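Long-range contacts in glutamine cyclotransferase (Tannerella forsythia, PDB 6QRO), which probably catalyses the cyclisation of N-terminal glutamine to pyroglutamate on peptides, as a zinc-binding glutaminyl cyclase of the M28 peptidase family: residues 91-96 / 159-164; 102-107 / 200-205; 143-148 / 308-313. All coordinates share one frame; numbering follows the deposited sequence.

Contact 1. Residues 91-96 / 159-164; sequences NIVGAF and DIVFFD
Asn91 and Asp164 meet just past the end of strand 157-163, and the bond between them prolongs the antiparallel backbone pairing by way of a side chain. The amide oxygen OD1 of Asn91 accepts the backbone N-H of Asp164 at 3.2 Å, almost straight at 175°. With CG beside its own backbone N (chi1 -67°), the Asn91 amide leans across to the partner strand, and OD1 also meets the ring edge of Phe163, the amide and ring planes standing nearly perpendicular. The other half of that amide, ND2, is held by Gln75 OE1 and Gly185 O, which fixes the flip of the group.

Further along, two hydrogen-bonded pairs alternate with two non-hydrogen-bonded ones. Ile92 and Phe162 exchange both bonds, with Phe162 N to Ile92 O at 2.8 Å; Gly94 and Ile160 do likewise, Gly94 N lying 2.6 Å from Ile160 O. Between them, Val93 and Val161 stand side by side and point the same way, CG2 to CG2 at 3.9 Å. Ile160 sends its CD1 obliquely against Phe96 CE1, 3.6 Å away. Gly94 brings no side chain to the face that carries Ile92, Ile160 and Phe162. At the far end Asp159 turns OD1 against the methyl group of Ala95, at 3.4 Å, while its OD2 takes a salt bridge from Arg103 and a hydrogen bond from Tyr198.

The pair lies inside the mixed sheet, strand 71-80 flanking 86-96 and strand 103-109 flanking 157-163. Helices 52-67 and 132-151 pack on the face of Ile92 and Phe162, the first through Leu61 and Leu65, the second through Val139 and Leu142; helix 184-191 covers the other face, with Trp189 against Val93 and Phe163.

Contact 2. Residues 102-107 / 200-205; sequences RRVLLF and AEFGIL
Phe107 and Leu205 meet at the C-terminal end of the two segments, where a ring lies against an aliphatic stem. CB of Leu205 sits over one face of the Phe107 ring, 3.6 Å from its centroid and 18° off the normal, a clear CH-pi contact; the two side chains cross at about a right angle. Phe107 places CG between its backbone N and carbonyl carbon (chi1 53°), which swings the ring over the neighbouring strand. Gly203, without a side chain, lets the ring edge come close to its backbone.

Glu201, near the other end, is held through its backbone, N donating to Arg103 O. As modelled, its carboxylate forms a salt bridge with Arg102, but OE2 sits too close to Arg102 CZ, so the details are doubtful. Between these ends, CG2 of Val104 rests over the Phe202 ring, 4.1 Å from the centroid. Leu106 and Ile204 lie on the same side of the sheet as Val104, opposite Leu105 and Phe107, and run side by side with Leu106 CD2 4.0 Å from Ile204 CB.

With the Glu201 bond, four backbone hydrogen bonds join the segments: the others are Leu105 N to Phe202 O, Ile204 N to Leu105 O at 2.7 Å, and Phe107 N to Ile204 O. Leu105 thus bonds through N and O to Phe202 and Ile204, the residues on either side of its partner Gly203. This is the pattern of parallel strands in the core of an alpha/beta fold, here the central sheet of the M28 zinc-peptidase family.

Contact 3. Residues 143-148 / 308-313; sequences LEIARQ and TILNVI
Helices 143-148 and 308-313 run in broadly the same direction, crossing at -42° with their axes 11.1 Å apart, and they come closest in backbone at Ile145 and Leu310. The gap between the axes is bridged by aliphatic branches. Ile145 divides its two arms between successive residues of the other helix: CD1 reaches Ile309 CG2 at 3.8 Å, the side chains crossing near a right angle, while CG2 meets Leu310 CD2 at 4.0 Å as the two chains slide past each other in opposite directions. The division follows from chi1 of -63°, which puts CG1 beside the backbone N and CG2 beside the carbonyl carbon. Leu310 forks in turn, its other methyl CD1 touching the CG methylene of Gln148 at 3.9 Å. Ile313 CD1 approaches Ile145 CG2 more distantly.

Charge is handled within the first helix, where Arg147 NE binds Glu144 OE2 at 2.6 Å, roughly in the guanidinium plane and on the syn side of the carboxylate; Ser33 and Asn30 also bind this carboxylate. The contact between the helices therefore rests on buried methyl and methylene packing, which fixes them less directionally than hydrogen bonds would.

Overall arrangement
Contacts 1 and 2 are neighbouring parts of one sheet, their centres 11 Å apart, because strand 157-163 pairs with 86-96 on one side and with 103-109 on the other. Arg103 ties them at one end: its NE lies 2.8 Å from Asp159 OD2 and its NH1 2.7 Å from Phe96 O. Contact 3 packs on the face bearing Leu106 and Ile160, where Ala146 CB comes within 3.4 Å of Phe96 CZ and Ile145 CG2 within 4.0 Å of Leu106 CD1. The zinc ion, bound by Asp134, Asp167 and His288, lies about 11 Å from the side chain of Leu205 and about 12 Å from that of Asp164, whereas contact 3 is remote from the metal.

Contact 1. Residues 91-96 / 159-164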
ATOM      1  N   ASN A  91      -9.969   8.416  -0.792  1.00 12.26           N
ATOM      2  CA  ASN A  91      -9.345   7.421  -1.663  1.00 13.41           C
ATOM      3  C   ASN A  91      -8.821   8.127  -2.912  1.00 13.93           C
ATOM      4  O   ASN A  91      -9.589   8.792  -3.619  1.00 11.79           O
ATOM      5  CB  ASN A  91     -10.324   6.323  -2.073  1.00 12.89           C
ATOM      6  CG  ASN A  91     -10.758   5.431  -0.903  1.00 11.04           C
ATOM      7  OD1 ASN A  91     -10.019   5.208   0.055  1.00  9.78           O
ATOM      8  ND2 ASN A  91     -11.945   4.876  -1.023  1.00 13.43           N
ATOM      9  N   ILE A  92      -7.526   7.978  -3.189  1.00 12.91           N
ATOM     10  CA  ILE A  92      -6.856   8.731  -4.251  1.00 12.07           C
ATOM     11  C   ILE A  92      -6.514   7.775  -5.390  1.00 10.31           C
ATOM     12  O   ILE A  92      -5.739   6.827  -5.208  1.00 10.02           O
ATOM     13  CB  ILE A  92      -5.607   9.453  -3.723  1.00 10.72           C
ATOM     14  CG1 ILE A  92      -5.992  10.332  -2.531  1.00 10.10           C
ATOM     15  CG2 ILE A  92      -4.980  10.307  -4.841  1.00 10.81           C
ATOM     16  CD1 ILE A  92      -4.826  10.762  -1.659  1.00 11.63           C
ATOM     17  N   VAL A  93      -7.097   8.024  -6.562  1.00 11.79           N
ATOM     18  CA  VAL A  93      -6.937   7.169  -7.731  1.00 12.00           C
ATOM     19  C   VAL A  93      -6.237   7.970  -8.821  1.00 12.00           C
ATOM     20  O   VAL A  93      -6.738   9.011  -9.266  1.00 11.38           O
ATOM     21  CB  VAL A  93      -8.278   6.620  -8.252  1.00 14.63           C
ATOM     22  CG1 VAL A  93      -8.039   5.771  -9.524  1.00 13.43           C
ATOM     23  CG2 VAL A  93      -8.976   5.791  -7.194  1.00 11.34           C
ATOM     24  N   GLY A  94      -5.117   7.448  -9.296  1.00 14.82           N
ATOM     25  CA  GLY A  94      -4.461   8.023 -10.446  1.00 13.17           C
ATOM     26  C   GLY A  94      -4.608   7.020 -11.559  1.00 11.04           C
ATOM     27  O   GLY A  94      -4.113   5.890 -11.464  1.00 10.82           O
ATOM     28  N   ALA A  95      -5.370   7.394 -12.573  1.00  9.01           N
ATOM     29  CA  ALA A  95      -5.639   6.531 -13.711  1.00 12.19           C
ATOM     30  C   ALA A  95      -4.744   6.993 -14.847  1.00 12.88           C
ATOM     31  O   ALA A  95      -4.868   8.129 -15.318  1.00 14.13           O
ATOM     32  CB  ALA A  95      -7.109   6.583 -14.120  1.00 13.66           C
ATOM     33  N   PHE A  96      -3.868   6.111 -15.302  1.00 14.21           N
ATOM     34  CA  PHE A  96      -2.895   6.447 -16.327  1.00 15.96           C
ATOM     35  C   PHE A  96      -3.353   5.869 -17.653  1.00 19.20           C
ATOM     36  O   PHE A  96      -3.802   4.719 -17.712  1.00 20.80           O
ATOM     37  CB  PHE A  96      -1.500   5.941 -15.961  1.00 15.47           C
ATOM     38  CG  PHE A  96      -0.877   6.655 -14.782  1.00 16.24           C
ATOM     39  CD1 PHE A  96      -1.189   6.304 -13.480  1.00 13.89           C
ATOM     40  CD2 PHE A  96       0.034   7.685 -14.992  1.00 16.05           C
ATOM     41  CE1 PHE A  96      -0.598   6.956 -12.421  1.00 12.96           C
ATOM     42  CE2 PHE A  96       0.619   8.341 -13.939  1.00 13.06           C
ATOM     43  CZ  PHE A  96       0.298   7.975 -12.648  1.00 14.53           C
ATOM     44  N   ASP A 159      -3.671   1.871 -13.052  1.00 11.97           N
ATOM     45  CA  ASP A 159      -4.406   2.605 -12.032  1.00 12.02           C
ATOM     46  C   ASP A 159      -3.601   2.532 -10.749  1.00 12.80           C
ATOM     47  O   ASP A 159      -3.333   1.436 -10.238  1.00 15.02           O
ATOM     48  CB  ASP A 159      -5.793   2.010 -11.801  1.00 13.05           C
ATOM     49  CG  ASP A 159      -6.687   2.095 -13.008  1.00 12.85           C
ATOM     50  OD1 ASP A 159      -7.070   3.214 -13.421  1.00 12.30           O
ATOM     51  OD2 ASP A 159      -6.956   1.025 -13.582  1.00 13.11           O
ATOM     52  N   ILE A 160      -3.196   3.685 -10.235  1.00 13.55           N
ATOM     53  CA  ILE A 160      -2.536   3.753  -8.941  1.00 10.00           C
ATOM     54  C   ILE A 160      -3.600   4.197  -7.953  1.00 10.35           C
ATOM     55  O   ILE A 160      -4.250   5.231  -8.153  1.00 11.05           O
ATOM     56  CB  ILE A 160      -1.320   4.700  -8.965  1.00 10.63           C
ATOM     57  CG1 ILE A 160      -0.213   4.124  -9.849  1.00  9.39           C
ATOM     58  CG2 ILE A 160      -0.758   4.934  -7.570  1.00  9.68           C
ATOM     59  CD1 ILE A 160       1.052   4.955  -9.896  1.00 10.26           C
ATOM     60  N   VAL A 161      -3.819   3.401  -6.908  1.00 10.56           N
ATOM     61  CA  VAL A 161      -4.871   3.682  -5.933  1.00 10.07           C
ATOM     62  C   VAL A 161      -4.248   3.704  -4.539  1.00  8.78           C
ATOM     63  O   VAL A 161      -3.642   2.715  -4.106  1.00  7.48           O
ATOM     64  CB  VAL A 161      -6.017   2.657  -6.008  1.00 10.12           C
ATOM     65  CG1 VAL A 161      -7.076   2.988  -4.968  1.00  8.73           C
ATOM     66  CG2 VAL A 161      -6.632   2.646  -7.406  1.00 11.05           C
ATOM     67  N   PHE A 162      -4.380   4.840  -3.858  1.00  6.67           N
ATOM     68  CA  PHE A 162      -3.944   5.017  -2.480  1.00  9.04           C
ATOM     69  C   PHE A 162      -5.179   4.952  -1.592  1.00 10.00           C
ATOM     70  O   PHE A 162      -6.033   5.841  -1.649  1.00  9.23           O
ATOM     71  CB  PHE A 162      -3.219   6.351  -2.282  1.00 11.40           C
ATOM     72  CG  PHE A 162      -2.014   6.538  -3.176  1.00  7.22           C
ATOM     73  CD1 PHE A 162      -1.131   5.506  -3.390  1.00  9.06           C
ATOM     74  CD2 PHE A 162      -1.783   7.745  -3.804  1.00  9.06           C
ATOM     75  CE1 PHE A 162      -0.017   5.670  -4.210  1.00 11.72           C
ATOM     76  CE2 PHE A 162      -0.684   7.912  -4.637  1.00 10.77           C
ATOM     77  CZ  PHE A 162       0.207   6.862  -4.833  1.00  8.64           C
ATOM     78  N   PHE A 163      -5.282   3.905  -0.783  1.00  9.23           N
ATOM     79  CA  PHE A 163      -6.451   3.712   0.072  1.00 10.94           C
ATOM     80  C   PHE A 163      -6.288   4.365   1.446  1.00  8.48           C
ATOM     81  O   PHE A 163      -5.265   4.200   2.120  1.00  8.90           O
ATOM     82  CB  PHE A 163      -6.757   2.221   0.227  1.00  8.75           C
ATOM     83  CG  PHE A 163      -7.375   1.617  -0.997  1.00  9.66           C
ATOM     84  CD1 PHE A 163      -8.494   2.201  -1.567  1.00  8.66           C
ATOM     85  CD2 PHE A 163      -6.885   0.457  -1.540  1.00 10.87           C
ATOM     86  CE1 PHE A 163      -9.092   1.661  -2.672  1.00  8.80           C
ATOM     87  CE2 PHE A 163      -7.477  -0.097  -2.661  1.00 14.40           C
ATOM     88  CZ  PHE A 163      -8.587   0.513  -3.229  1.00 10.84           C
ATOM     89  N   ASP A 164      -7.327   5.066   1.869  1.00 11.62           N
ATOM     90  CA  ASP A 164      -7.369   5.733   3.159  1.00 14.31           C
ATOM     91  C   ASP A 164      -7.943   4.814   4.237  1.00 14.83           C
ATOM     92  O   ASP A 164      -8.565   3.785   3.949  1.00 13.44           O
ATOM     93  CB  ASP A 164      -8.212   7.008   3.059  1.00 11.18           C
ATOM     94  CG  ASP A 164      -7.832   8.050   4.089  1.00 13.32           C
ATOM     95  OD1 ASP A 164      -7.041   7.737   5.010  1.00 10.85           O
ATOM     96  OD2 ASP A 164      -8.345   9.181   3.975  1.00 14.29           O
TER

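Contact 2. Residues 102-107 / 200-205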
ATOM      1  N   ARG A 102      -7.331  -2.264 -21.177  1.00 17.23           N
ATOM      2  CA  ARG A 102      -6.589  -3.300 -20.462  1.00 15.49           C
ATOM      3  C   ARG A 102      -5.746  -2.643 -19.375  1.00 16.87           C
ATOM      4  O   ARG A 102      -4.841  -1.861 -19.673  1.00 14.98           O
ATOM      5  CB  ARG A 102      -5.727  -4.087 -21.449  1.00 21.71           C
ATOM      6  CG  ARG A 102      -6.566  -4.975 -22.386  1.00 22.44           C
ATOM      7  CD  ARG A 102      -5.721  -5.671 -23.435  1.00 24.32           C
ATOM      8  NE  ARG A 102      -4.387  -6.001 -22.955  1.00 23.39           N
ATOM      9  CZ  ARG A 102      -4.094  -7.121 -22.306  1.00 26.18           C
ATOM     10  NH1 ARG A 102      -2.854  -7.356 -21.887  1.00 23.33           N
ATOM     11  NH2 ARG A 102      -5.059  -7.995 -22.041  1.00 26.75           N
ATOM     12  N   ARG A 103      -6.057  -2.950 -18.110  1.00 20.02           N
ATOM     13  CA  ARG A 103      -5.522  -2.188 -16.990  1.00 15.80           C
ATOM     14  C   ARG A 103      -5.044  -3.107 -15.880  1.00 14.80           C
ATOM     15  O   ARG A 103      -5.603  -4.182 -15.654  1.00 11.03           O
ATOM     16  CB  ARG A 103      -6.568  -1.210 -16.422  1.00 12.85           C
ATOM     17  CG  ARG A 103      -7.333  -0.463 -17.494  1.00 16.08           C
ATOM     18  CD  ARG A 103      -8.111   0.719 -16.933  1.00 15.20           C
ATOM     19  NE  ARG A 103      -7.166   1.636 -16.314  1.00 14.33           N
ATOM     20  CZ  ARG A 103      -6.301   2.386 -16.989  1.00 16.12           C
ATOM     21  NH1 ARG A 103      -5.463   3.173 -16.335  1.00 14.24           N
ATOM     22  NH2 ARG A 103      -6.244   2.319 -18.314  1.00 14.93           N
ATOM     23  N   VAL A 104      -4.043  -2.620 -15.143  1.00 17.07           N
ATOM     24  CA  VAL A 104      -3.535  -3.258 -13.933  1.00 14.87           C
ATOM     25  C   VAL A 104      -3.682  -2.293 -12.767  1.00 15.24           C
ATOM     26  O   VAL A 104      -3.420  -1.092 -12.903  1.00 15.10           O
ATOM     27  CB  VAL A 104      -2.067  -3.714 -14.107  1.00 15.56           C
ATOM     28  CG1 VAL A 104      -1.398  -4.000 -12.768  1.00 12.32           C
ATOM     29  CG2 VAL A 104      -2.012  -4.970 -14.965  1.00 13.86           C
ATOM     30  N   LEU A 105      -4.136  -2.825 -11.631  1.00 12.23           N
ATOM     31  CA  LEU A 105      -4.305  -2.070 -10.396  1.00 12.54           C
ATOM     32  C   LEU A 105      -3.056  -2.167  -9.522  1.00 13.21           C
ATOM     33  O   LEU A 105      -2.603  -3.266  -9.199  1.00 11.64           O
ATOM     34  CB  LEU A 105      -5.535  -2.605  -9.663  1.00 10.41           C
ATOM     35  CG  LEU A 105      -5.876  -2.130  -8.266  1.00 10.91           C
ATOM     36  CD1 LEU A 105      -6.197  -0.652  -8.315  1.00 14.46           C
ATOM     37  CD2 LEU A 105      -7.062  -2.948  -7.742  1.00 10.30           C
ATOM     38  N   LEU A 106      -2.502  -1.017  -9.142  1.00 10.84           N
ATOM     39  CA  LEU A 106      -1.404  -0.948  -8.185  1.00 11.64           C
ATOM     40  C   LEU A 106      -1.923  -0.135  -7.010  1.00 11.42           C
ATOM     41  O   LEU A 106      -2.467   0.959  -7.208  1.00  9.04           O
ATOM     42  CB  LEU A 106      -0.138  -0.324  -8.789  1.00 12.93           C
ATOM     43  CG  LEU A 106       0.417  -0.819 -10.142  1.00 11.34           C
ATOM     44  CD1 LEU A 106       1.607   0.035 -10.577  1.00 14.35           C
ATOM     45  CD2 LEU A 106       0.805  -2.289 -10.154  1.00 11.93           C
ATOM     46  N   PHE A 107      -1.848  -0.700  -5.803  1.00  9.58           N
ATOM     47  CA  PHE A 107      -2.440   0.000  -4.677  1.00  9.58           C
ATOM     48  C   PHE A 107      -1.635  -0.167  -3.396  1.00  7.59           C
ATOM     49  O   PHE A 107      -0.776  -1.037  -3.270  1.00 11.84           O
ATOM     50  CB  PHE A 107      -3.919  -0.406  -4.474  1.00 10.72           C
ATOM     51  CG  PHE A 107      -4.177  -1.900  -4.376  1.00  9.43           C
ATOM     52  CD1 PHE A 107      -3.928  -2.743  -5.433  1.00 10.16           C
ATOM     53  CD2 PHE A 107      -4.802  -2.421  -3.257  1.00 14.99           C
ATOM     54  CE1 PHE A 107      -4.217  -4.078  -5.350  1.00 11.00           C
ATOM     55  CE2 PHE A 107      -5.108  -3.761  -3.170  1.00 11.29           C
ATOM     56  CZ  PHE A 107      -4.806  -4.591  -4.216  1.00 12.54           C
ATOM     57  N   ALA A 200      -9.658  -4.521 -13.741  1.00 16.73           N
ATOM     58  CA  ALA A 200      -8.219  -4.650 -13.825  1.00 16.10           C
ATOM     59  C   ALA A 200      -7.904  -6.090 -14.203  1.00 18.55           C
ATOM     60  O   ALA A 200      -8.636  -7.012 -13.833  1.00 15.97           O
ATOM     61  CB  ALA A 200      -7.525  -4.269 -12.514  1.00 15.43           C
ATOM     62  N   GLU A 201      -6.826  -6.275 -14.970  1.00 16.18           N
ATOM     63  CA  GLU A 201      -6.393  -7.628 -15.303  1.00 21.24           C
ATOM     64  C   GLU A 201      -6.045  -8.380 -14.032  1.00 18.51           C
ATOM     65  O   GLU A 201      -6.497  -9.507 -13.809  1.00 23.62           O
ATOM     66  CB  GLU A 201      -5.167  -7.583 -16.227  1.00 21.65           C
ATOM     67  CG  GLU A 201      -5.326  -6.634 -17.388  1.00 22.49           C
ATOM     68  CD  GLU A 201      -4.475  -6.978 -18.572  1.00 26.23           C
ATOM     69  OE1 GLU A 201      -3.262  -7.271 -18.411  1.00 26.25           O
ATOM     70  OE2 GLU A 201      -5.045  -6.954 -19.682  1.00 31.93           O
ATOM     71  N   PHE A 202      -5.236  -7.752 -13.188  1.00 17.61           N
ATOM     72  CA  PHE A 202      -4.906  -8.212 -11.849  1.00 17.61           C
ATOM     73  C   PHE A 202      -4.464  -6.991 -11.065  1.00 16.56           C
ATOM     74  O   PHE A 202      -4.285  -5.906 -11.624  1.00 16.34           O
ATOM     75  CB  PHE A 202      -3.844  -9.324 -11.884  1.00 15.72           C
ATOM     76  CG  PHE A 202      -2.531  -8.906 -12.511  1.00 14.48           C
ATOM     77  CD1 PHE A 202      -2.395  -8.867 -13.894  1.00 14.43           C
ATOM     78  CD2 PHE A 202      -1.427  -8.593 -11.727  1.00 13.95           C
ATOM     79  CE1 PHE A 202      -1.201  -8.505 -14.479  1.00 12.70           C
ATOM     80  CE2 PHE A 202      -0.228  -8.234 -12.307  1.00 13.58           C
ATOM     81  CZ  PHE A 202      -0.117  -8.189 -13.691  1.00 12.13           C
ATOM     82  N   GLY A 203      -4.274  -7.179  -9.767  1.00 15.38           N
ATOM     83  CA  GLY A 203      -3.894  -6.092  -8.892  1.00 14.52           C
ATOM     84  C   GLY A 203      -2.703  -6.472  -8.043  1.00 14.39           C
ATOM     85  O   GLY A 203      -2.505  -7.634  -7.694  1.00 15.05           O
ATOM     86  N   ILE A 204      -1.884  -5.469  -7.742  1.00 15.13           N
ATOM     87  CA  ILE A 204      -0.689  -5.645  -6.923  1.00 15.27           C
ATOM     88  C   ILE A 204      -0.751  -4.634  -5.797  1.00 13.57           C
ATOM     89  O   ILE A 204      -0.735  -3.422  -6.047  1.00 13.71           O
ATOM     90  CB  ILE A 204       0.606  -5.473  -7.734  1.00 15.02           C
ATOM     91  CG1 ILE A 204       0.661  -6.478  -8.884  1.00 14.79           C
ATOM     92  CG2 ILE A 204       1.824  -5.604  -6.842  1.00 17.57           C
ATOM     93  CD1 ILE A 204       1.910  -6.346  -9.739  1.00 14.78           C
ATOM     94  N   LEU A 205      -0.821  -5.126  -4.566  1.00 12.89           N
ATOM     95  CA  LEU A 205      -0.792  -4.280  -3.384  1.00 11.52           C
ATOM     96  C   LEU A 205       0.605  -4.292  -2.781  1.00  9.73           C
ATOM     97  O   LEU A 205       1.229  -5.349  -2.660  1.00 12.77           O
ATOM     98  CB  LEU A 205      -1.826  -4.747  -2.343  1.00 12.87           C
ATOM     99  CG  LEU A 205      -1.721  -4.143  -0.936  1.00 11.68           C
ATOM    100  CD1 LEU A 205      -2.013  -2.650  -0.965  1.00  8.38           C
ATOM    101  CD2 LEU A 205      -2.608  -4.857   0.090  1.00 11.92           C
TER

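Contact 3. Residues 143-148 / 308-313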
ATOM      1  N   LEU A 143       4.625   6.175  -6.129  1.00 12.46           N
ATOM      2  CA  LEU A 143       4.848   7.544  -6.581  1.00 14.54           C
ATOM      3  C   LEU A 143       5.968   7.627  -7.614  1.00 14.31           C
ATOM      4  O   LEU A 143       5.865   8.376  -8.595  1.00 15.25           O
ATOM      5  CB  LEU A 143       5.172   8.427  -5.377  1.00 11.00           C
ATOM      6  CG  LEU A 143       3.963   8.873  -4.563  1.00 14.68           C
ATOM      7  CD1 LEU A 143       4.381   9.652  -3.311  1.00 11.79           C
ATOM      8  CD2 LEU A 143       3.133   9.750  -5.475  1.00 12.49           C
ATOM      9  N   GLU A 144       7.054   6.885  -7.396  1.00 14.67           N
ATOM     10  CA  GLU A 144       8.132   6.820  -8.379  1.00 15.16           C
ATOM     11  C   GLU A 144       7.692   6.056  -9.634  1.00 15.30           C
ATOM     12  O   GLU A 144       8.070   6.421 -10.755  1.00 14.58           O
ATOM     13  CB  GLU A 144       9.366   6.188  -7.720  1.00 15.87           C
ATOM     14  CG  GLU A 144      10.544   5.878  -8.621  1.00 16.22           C
ATOM     15  CD  GLU A 144      11.087   7.120  -9.320  1.00 17.73           C
ATOM     16  OE1 GLU A 144      11.827   6.958 -10.312  1.00 20.11           O
ATOM     17  OE2 GLU A 144      10.795   8.252  -8.869  1.00 14.99           O
ATOM     18  N   ILE A 145       6.891   4.994  -9.471  1.00 13.53           N
ATOM     19  CA  ILE A 145       6.307   4.312 -10.630  1.00 12.70           C
ATOM     20  C   ILE A 145       5.543   5.297 -11.504  1.00 15.76           C
ATOM     21  O   ILE A 145       5.651   5.271 -12.734  1.00 19.94           O
ATOM     22  CB  ILE A 145       5.409   3.143 -10.194  1.00 12.21           C
ATOM     23  CG1 ILE A 145       6.236   2.083  -9.468  1.00 13.24           C
ATOM     24  CG2 ILE A 145       4.656   2.558 -11.396  1.00 10.42           C
ATOM     25  CD1 ILE A 145       5.571   0.742  -9.400  1.00 14.68           C
ATOM     26  N   ALA A 146       4.728   6.156 -10.888  1.00 12.63           N
ATOM     27  CA  ALA A 146       4.004   7.164 -11.656  1.00 16.47           C
ATOM     28  C   ALA A 146       4.966   8.034 -12.447  1.00 16.65           C
ATOM     29  O   ALA A 146       4.704   8.383 -13.605  1.00 14.24           O
ATOM     30  CB  ALA A 146       3.154   8.021 -10.716  1.00 15.57           C
ATOM     31  N   ARG A 147       6.089   8.392 -11.831  1.00 16.77           N
ATOM     32  CA  ARG A 147       7.103   9.172 -12.519  1.00 19.10           C
ATOM     33  C   ARG A 147       7.659   8.392 -13.706  1.00 16.50           C
ATOM     34  O   ARG A 147       7.727   8.905 -14.826  1.00 14.97           O
ATOM     35  CB  ARG A 147       8.200   9.547 -11.529  1.00 19.34           C
ATOM     36  CG  ARG A 147       8.663  10.966 -11.665  1.00 22.93           C
ATOM     37  CD  ARG A 147       9.473  11.353 -10.454  1.00 22.27           C
ATOM     38  NE  ARG A 147      10.593  10.448 -10.327  1.00 19.03           N
ATOM     39  CZ  ARG A 147      11.786  10.676 -10.845  1.00 19.62           C
ATOM     40  NH1 ARG A 147      12.004  11.800 -11.515  1.00 22.38           N
ATOM     41  NH2 ARG A 147      12.753   9.777 -10.692  1.00 19.78           N
ATOM     42  N   GLN A 148       8.005   7.125 -13.482  1.00 16.34           N
ATOM     43  CA  GLN A 148       8.589   6.308 -14.541  1.00 19.18           C
ATOM     44  C   GLN A 148       7.619   6.066 -15.695  1.00 19.04           C
ATOM     45  O   GLN A 148       8.032   6.058 -16.859  1.00 22.89           O
ATOM     46  CB  GLN A 148       9.086   4.979 -13.975  1.00 15.26           C
ATOM     47  CG  GLN A 148      10.143   5.150 -12.909  1.00 18.72           C
ATOM     48  CD  GLN A 148      11.290   6.048 -13.354  1.00 20.45           C
ATOM     49  OE1 GLN A 148      11.684   6.050 -14.517  1.00 19.34           O
ATOM     50  NE2 GLN A 148      11.819   6.829 -12.424  1.00 18.05           N
ATOM     51  N   THR A 308      11.124  -4.716  -9.631  1.00 16.45           N
ATOM     52  CA  THR A 308      10.339  -5.898  -9.983  1.00 16.99           C
ATOM     53  C   THR A 308       9.009  -5.531 -10.629  1.00 15.71           C
ATOM     54  O   THR A 308       8.642  -6.073 -11.676  1.00 16.26           O
ATOM     55  CB  THR A 308      10.117  -6.766  -8.744  1.00 16.52           C
ATOM     56  OG1 THR A 308      11.382  -7.187  -8.236  1.00 16.52           O
ATOM     57  CG2 THR A 308       9.310  -7.993  -9.105  1.00 17.58           C
ATOM     58  N   ILE A 309       8.269  -4.613 -10.018  1.00 19.20           N
ATOM     59  CA  ILE A 309       6.963  -4.239 -10.550  1.00 19.33           C
ATOM     60  C   ILE A 309       7.096  -3.526 -11.896  1.00 18.18           C
ATOM     61  O   ILE A 309       6.309  -3.760 -12.820  1.00 16.45           O
ATOM     62  CB  ILE A 309       6.224  -3.405  -9.495  1.00 22.17           C
ATOM     63  CG1 ILE A 309       6.048  -4.270  -8.252  1.00 14.43           C
ATOM     64  CG2 ILE A 309       4.874  -2.915 -10.032  1.00 20.18           C
ATOM     65  CD1 ILE A 309       5.516  -3.540  -7.104  1.00 19.24           C
ATOM     66  N   LEU A 310       8.073  -2.633 -12.021  1.00 17.57           N
ATOM     67  CA  LEU A 310       8.314  -1.978 -13.303  1.00 19.16           C
ATOM     68  C   LEU A 310       8.587  -3.004 -14.406  1.00 17.62           C
ATOM     69  O   LEU A 310       8.132  -2.842 -15.543  1.00 20.68           O
ATOM     70  CB  LEU A 310       9.461  -0.981 -13.162  1.00 17.79           C
ATOM     71  CG  LEU A 310       9.018   0.329 -12.500  1.00 18.90           C
ATOM     72  CD1 LEU A 310      10.159   1.305 -12.489  1.00 22.38           C
ATOM     73  CD2 LEU A 310       7.816   0.933 -13.218  1.00 14.75           C
ATOM     74  N   ASN A 311       9.362  -4.042 -14.101  1.00 15.54           N
ATOM     75  CA  ASN A 311       9.625  -5.091 -15.080  1.00 15.03           C
ATOM     76  C   ASN A 311       8.343  -5.806 -15.511  1.00 19.87           C
ATOM     77  O   ASN A 311       8.105  -5.997 -16.711  1.00 16.26           O
ATOM     78  CB  ASN A 311      10.631  -6.084 -14.487  1.00 17.70           C
ATOM     79  CG  ASN A 311      11.082  -7.136 -15.484  1.00 22.02           C
ATOM     80  OD1 ASN A 311      12.101  -6.973 -16.156  1.00 17.53           O
ATOM     81  ND2 ASN A 311      10.319  -8.227 -15.583  1.00 17.21           N
ATOM     82  N   VAL A 312       7.486  -6.183 -14.542  1.00 20.48           N
ATOM     83  CA  VAL A 312       6.292  -6.971 -14.861  1.00 18.17           C
ATOM     84  C   VAL A 312       5.267  -6.142 -15.637  1.00 19.76           C
ATOM     85  O   VAL A 312       4.631  -6.649 -16.572  1.00 17.08           O
ATOM     86  CB  VAL A 312       5.674  -7.613 -13.592  1.00 21.62           C
ATOM     87  CG1 VAL A 312       6.710  -8.399 -12.803  1.00 20.37           C
ATOM     88  CG2 VAL A 312       4.981  -6.609 -12.691  1.00 23.52           C
ATOM     89  N   ILE A 313       5.071  -4.872 -15.266  1.00 20.89           N
ATOM     90  CA  ILE A 313       4.010  -4.105 -15.913  1.00 15.60           C
ATOM     91  C   ILE A 313       4.388  -3.781 -17.349  1.00 16.28           C
ATOM     92  O   ILE A 313       3.528  -3.760 -18.234  1.00 17.49           O
ATOM     93  CB  ILE A 313       3.648  -2.839 -15.117  1.00 15.31           C
ATOM     94  CG1 ILE A 313       4.882  -1.973 -14.859  1.00 17.16           C
ATOM     95  CG2 ILE A 313       2.868  -3.214 -13.834  1.00 15.44           C
ATOM     96  CD1 ILE A 313       4.557  -0.531 -14.544  1.00 20.33           C
TER